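Local structure of sugar fermentation stimulation protein homolog (Pyrococcus furiosus, 4DA2) at residues Ile76-Ile79 against Leu83-Lys86; Ile37-Arg42 against Thr132-Leu137. The protein probably binds DNA, combining an OB-fold domain with a nuclease-like domain of the PD-(D/E)xK type that holds calcium ions in this crystal. The protein carries 1 engineered substitution. All blocks are in the same frame, centred on the assembly; numbering follows the deposited sequence.

Contact 1 of 2, residues Ile76-Ile79 against Leu83-Lys86; sequences IAII and LQGK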
loop_
_atom_site.group_PDB
_atom_site.type_symbol
_atom_site.label_atom_id
_atom_site.label_comp_id
_atom_site.label_asym_id
_atom_site.label_seq_id
_atom_site.Cartn_x
_atom_site.Cartn_y
_atom_site.Cartn_z
ATOM N N ILE A 76 12.653 6.277 3.612
ATOM C CA ILE A 76 12.365 5.288 2.571
ATOM C C ILE A 76 10.862 5.222 2.266
ATOM O O ILE A 76 10.070 5.011 3.192
ATOM C CB ILE A 76 12.861 3.900 2.981
ATOM C CG1 ILE A 76 14.397 3.927 3.154
ATOM C CG2 ILE A 76 12.459 2.866 1.906
ATOM C CD1 ILE A 76 14.977 2.732 3.953
ATOM N N ALA A 77 10.487 5.393 0.990
ATOM C CA ALA A 77 9.100 5.165 0.539
ATOM C C ALA A 77 8.940 3.650 0.360
ATOM O O ALA A 77 9.774 3.011 -0.273
ATOM C CB ALA A 77 8.862 5.857 -0.770
ATOM N N ILE A 78 7.866 3.076 0.899
ATOM C CA ILE A 78 7.685 1.629 0.809
ATOM C C ILE A 78 6.799 1.358 -0.401
ATOM O O ILE A 78 5.585 1.664 -0.390
ATOM C CB ILE A 78 7.054 1.033 2.094
ATOM C CG1 ILE A 78 7.956 1.303 3.318
ATOM C CG2 ILE A 78 6.804 -0.472 1.869
ATOM C CD1 ILE A 78 7.325 0.970 4.701
ATOM N N ILE A 79 7.390 0.740 -1.410
ATOM C CA ILE A 79 6.616 0.306 -2.589
ATOM C C ILE A 79 6.043 -1.096 -2.535
ATOM O O ILE A 79 5.097 -1.397 -3.278
ATOM C CB ILE A 79 7.432 0.469 -3.895
ATOM C CG1 ILE A 79 8.611 -0.499 -3.940
ATOM C CG2 ILE A 79 7.843 1.939 -4.061
ATOM C CD1 ILE A 79 8.897 -1.053 -5.348
ATOM N N LEU A 83 4.697 -5.696 2.304
ATOM C CA LEU A 83 5.185 -5.014 3.474
ATOM C C LEU A 83 4.121 -4.021 3.955
ATOM O O LEU A 83 3.855 -3.935 5.151
ATOM C CB LEU A 83 6.510 -4.285 3.185
ATOM C CG LEU A 83 7.183 -3.591 4.366
ATOM C CD1 LEU A 83 7.217 -4.435 5.651
ATOM C CD2 LEU A 83 8.620 -3.132 3.997
ATOM N N GLN A 84 3.567 -3.245 3.027
ATOM C CA GLN A 84 2.452 -2.317 3.370
ATOM C C GLN A 84 1.349 -3.080 4.104
ATOM O O GLN A 84 0.862 -2.630 5.150
ATOM C CB GLN A 84 1.890 -1.662 2.112
ATOM C CG GLN A 84 2.790 -0.608 1.489
ATOM C CD GLN A 84 2.137 -0.022 0.229
ATOM O OE1 GLN A 84 0.942 -0.218 0.006
ATOM N NE2 GLN A 84 2.890 0.715 -0.557
ATOM N N GLY A 85 0.964 -4.237 3.568
ATOM C CA GLY A 85 -0.044 -5.080 4.196
ATOM C C GLY A 85 0.370 -5.542 5.590
ATOM O O GLY A 85 -0.444 -5.550 6.504
ATOM N N LYS A 86 1.641 -5.895 5.772
ATOM C CA LYS A 86 2.137 -6.351 7.091
ATOM C C LYS A 86 2.049 -5.186 8.090
ATOM O O LYS A 86 1.685 -5.393 9.258
ATOM C CB LYS A 86 3.580 -6.858 7.010
ATOM C CG LYS A 86 3.736 -8.217 6.328
ATOM C CD LYS A 86 5.101 -8.808 6.668
ATOM C CE LYS A 86 5.273 -10.222 6.115
ATOM N NZ LYS A 86 5.896 -10.200 4.769
#
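Gln-84 reaches from the first turn of its helix to the backbone carbonyl that ends the strand at Ile-78. Gln-84 NE2 gives a hydrogen bond of 2.9 Å to Ile-78 O, fairly straight (158° at the hydrogen); the oxygen lies in the plane of the Gln-84 amide, while NE2 sits tilted out of the carbonyl plane. The reach comes from a chain extended beyond CG (chi2 180°), which runs alongside Ile-78, with Gln-84 CG 4.0 Å from the Ile-78 methyl CG2. CG2 stands opposite the backbone N of Ile-78 (chi1 -60° for the other branch), which turns it to the helix, where Leu-83 CD2 comes within 3.9 Å of Ile-78 CG2, the two side chains crossing at about a right angle. Here the last strand of the OB domain leads into helix 81-93 of the nuclease-like domain, and Asp-80 OD2 accepts a hydrogen bond from Leu-83 N in that turn. The second hydrogen bond of Gln-84 NE2 goes to Ser-134 OG. With an alanine here, both Ile-78 O and Ser-134 OG would probably lose this donor, and one flank of the isoleucine methyl would be uncovered. Ile-221 touches both Ile-78 and Leu-83.

Contact 2 of 2, residues Ile37-Arg42 against Thr132-Leu137; sequences ITNTGR and TKSAVL. With CA (calcium ion), chain C.
The strand carrying the Glu-131, Thr-132, Lys-133 sequence of the PD-(D/E)xK core runs on into Ser-134, and there it meets Asn-39 in the loop after OB strand 31-36. The link across is slight: Asn-39 ND2 gives Ser-134 OG a weak hydrogen bond, 3.4 Å long and bent to 137°, with Val-136 CG2 near the same nitrogen. Each polar end has a firmer partner, Ile-79 O for the Asn-39 amide and Gln-84 NE2 for the Ser-134 hydroxyl. Asn-39 carries its CG anti to the backbone N (chi1 -167°), which sends the amide out to the serine. Thr-132 contributes its backbone O to calcium at 2.4 Å, beside three waters and carboxylate oxygens of Asp-118 and Glu-131. Lys-133 kinks at its second torsion (chi2 -107°), bringing NZ to 2.7 Å from water 1, which is bound to calcium and accepts the hydrogen bond; Glu-131 OE2 and His-156 ND1 are also hydrogen-bonded to NZ. The amide of Asn-39 is held at its other end by an Asx turn: Gly-41 N donates to Asn-39 OD1 at 3.0 Å, in the carbonyl plane, and a CB on Gly-41 would clash with that oxygen.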
loop_
_atom_site.group_PDB
_atom_site.type_symbol
_atom_site.label_atom_id
_atom_site.label_comp_id
_atom_site.label_asym_id
_atom_site.label_seq_id
_atom_site.Cartn_x
_atom_site.Cartn_y
_atom_site.Cartn_z
ATOM N N ILE A 37 9.634 -7.255 -7.404
ATOM C CA ILE A 37 8.839 -6.047 -7.241
ATOM C C ILE A 37 7.386 -6.507 -7.016
ATOM O O ILE A 37 6.801 -7.218 -7.847
ATOM C CB ILE A 37 8.937 -5.128 -8.503
ATOM C CG1 ILE A 37 10.341 -4.534 -8.659
ATOM C CG2 ILE A 37 7.839 -4.021 -8.458
ATOM C CD1 ILE A 37 10.630 -3.981 -10.070
ATOM N N THR A 38 6.803 -6.128 -5.878
ATOM C CA THR A 38 5.419 -6.473 -5.620
ATOM C C THR A 38 4.651 -5.148 -5.574
ATOM O O THR A 38 4.341 -4.607 -4.512
ATOM C CB THR A 38 5.276 -7.276 -4.296
ATOM O OG1 THR A 38 6.207 -8.368 -4.324
ATOM C CG2 THR A 38 3.867 -7.833 -4.114
ATOM N N ASN A 39 4.405 -4.601 -6.748
ATOM C CA ASN A 39 3.593 -3.393 -6.918
ATOM C C ASN A 39 3.308 -3.278 -8.424
ATOM O O ASN A 39 4.239 -3.200 -9.231
ATOM C CB ASN A 39 4.318 -2.152 -6.373
ATOM C CG ASN A 39 3.405 -0.917 -6.222
ATOM O OD1 ASN A 39 2.633 -0.591 -7.123
ATOM N ND2 ASN A 39 3.527 -0.213 -5.079
ATOM N N THR A 40 2.022 -3.285 -8.780
ATOM C CA THR A 40 1.613 -3.364 -10.185
ATOM C C THR A 40 1.559 -1.983 -10.812
ATOM O O THR A 40 1.306 -1.849 -12.013
ATOM C CB THR A 40 0.246 -4.071 -10.364
ATOM O OG1 THR A 40 -0.731 -3.453 -9.507
ATOM C CG2 THR A 40 0.357 -5.558 -10.045
ATOM N N GLY A 41 1.801 -0.962 -9.992
ATOM C CA GLY A 41 1.913 0.418 -10.476
ATOM C C GLY A 41 3.105 0.663 -11.395
ATOM O O GLY A 41 4.041 -0.146 -11.464
ATOM N N ARG A 42 3.082 1.787 -12.109
ATOM C CA ARG A 42 4.199 2.115 -12.992
ATOM C C ARG A 42 5.411 2.519 -12.182
ATOM O O ARG A 42 6.538 2.230 -12.579
ATOM C CB ARG A 42 3.846 3.223 -13.997
ATOM C CG ARG A 42 2.618 2.904 -14.800
ATOM C CD ARG A 42 2.598 3.545 -16.164
ATOM N NE ARG A 42 1.361 3.155 -16.828
ATOM C CZ ARG A 42 1.100 3.298 -18.121
ATOM N NH1 ARG A 42 1.995 3.831 -18.946
ATOM N NH2 ARG A 42 -0.072 2.893 -18.587
ATOM N N THR A 132 -7.012 -2.725 1.093
ATOM C CA THR A 132 -5.942 -1.742 1.261
ATOM C C THR A 132 -5.281 -1.488 -0.084
ATOM O O THR A 132 -5.108 -2.428 -0.884
ATOM C CB THR A 132 -4.915 -2.145 2.345
ATOM O OG1 THR A 132 -4.277 -3.371 1.960
ATOM C CG2 THR A 132 -5.610 -2.350 3.683
ATOM N N LYS A 133 -4.991 -0.224 -0.385
ATOM C CA LYS A 133 -4.298 0.115 -1.652
ATOM C C LYS A 133 -3.027 0.933 -1.444
ATOM O O LYS A 133 -2.972 1.763 -0.557
ATOM C CB LYS A 133 -5.231 0.892 -2.578
ATOM C CG LYS A 133 -6.502 0.113 -2.937
ATOM C CD LYS A 133 -6.469 -0.361 -4.349
ATOM C CE LYS A 133 -7.626 -1.295 -4.672
ATOM N NZ LYS A 133 -7.079 -2.687 -4.715
ATOM N N SER A 134 -2.014 0.677 -2.277
ATOM C CA SER A 134 -0.784 1.460 -2.240
ATOM C C SER A 134 -1.028 2.869 -2.766
ATOM O O SER A 134 -1.593 3.045 -3.856
ATOM C CB SER A 134 0.284 0.796 -3.092
ATOM O OG SER A 134 1.491 1.567 -3.083
ATOM N N ALA A 135 -0.579 3.865 -2.005
ATOM C CA ALA A 135 -0.641 5.263 -2.457
ATOM C C ALA A 135 0.700 5.946 -2.317
ATOM O O ALA A 135 0.960 6.661 -1.342
ATOM C CB ALA A 135 -1.730 6.037 -1.689
ATOM N N VAL A 136 1.580 5.698 -3.273
ATOM C CA VAL A 136 2.957 6.194 -3.156
ATOM C C VAL A 136 3.326 7.161 -4.294
ATOM O O VAL A 136 4.525 7.416 -4.556
ATOM C CB VAL A 136 4.004 5.050 -2.953
ATOM C CG1 VAL A 136 3.772 4.363 -1.576
ATOM C CG2 VAL A 136 3.956 4.021 -4.094
ATOM N N LEU A 137 2.304 7.691 -4.958
ATOM C CA LEU A 137 2.495 8.750 -5.947
ATOM C C LEU A 137 2.332 10.096 -5.247
ATOM O O LEU A 137 1.322 10.335 -4.583
ATOM C CB LEU A 137 1.490 8.602 -7.095
ATOM C CG LEU A 137 1.553 9.666 -8.204
ATOM C CD1 LEU A 137 2.841 9.575 -9.033
ATOM C CD2 LEU A 137 0.326 9.640 -9.095
HETATM CA CA CA C . -4.941 -4.629 -1.729
HETATM O O HOH W 1 -4.675 -3.587 -3.895
HETATM O O HOH W 2 -4.700 -6.567 -3.458
HETATM O O HOH W 3 -3.064 -5.401 -0.335
#

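Along the chain contact 1 falls within the segment that contact 2 spans: 37-42 comes first, then 76-79 and 83-86, and 132-137 last. Their centres lie 9 Å apart and the two contacts touch. Each joins the OB domain to the PD-(D/E)xK domain, contact 1 where strand 75-78 passes into helix 81-93, contact 2 between a loop after strand 31-36 and the metal-binding strand 127-139. Val-136 CG1 packs 3.5 Å from Ile-78 O, so the irregular stretch of strand 127-139 just after Ser-134 lies against the end of the OB strand. The calcium sites thus lie close to the domain junction, with one ion about 8 Å from the side chain of Gln-84.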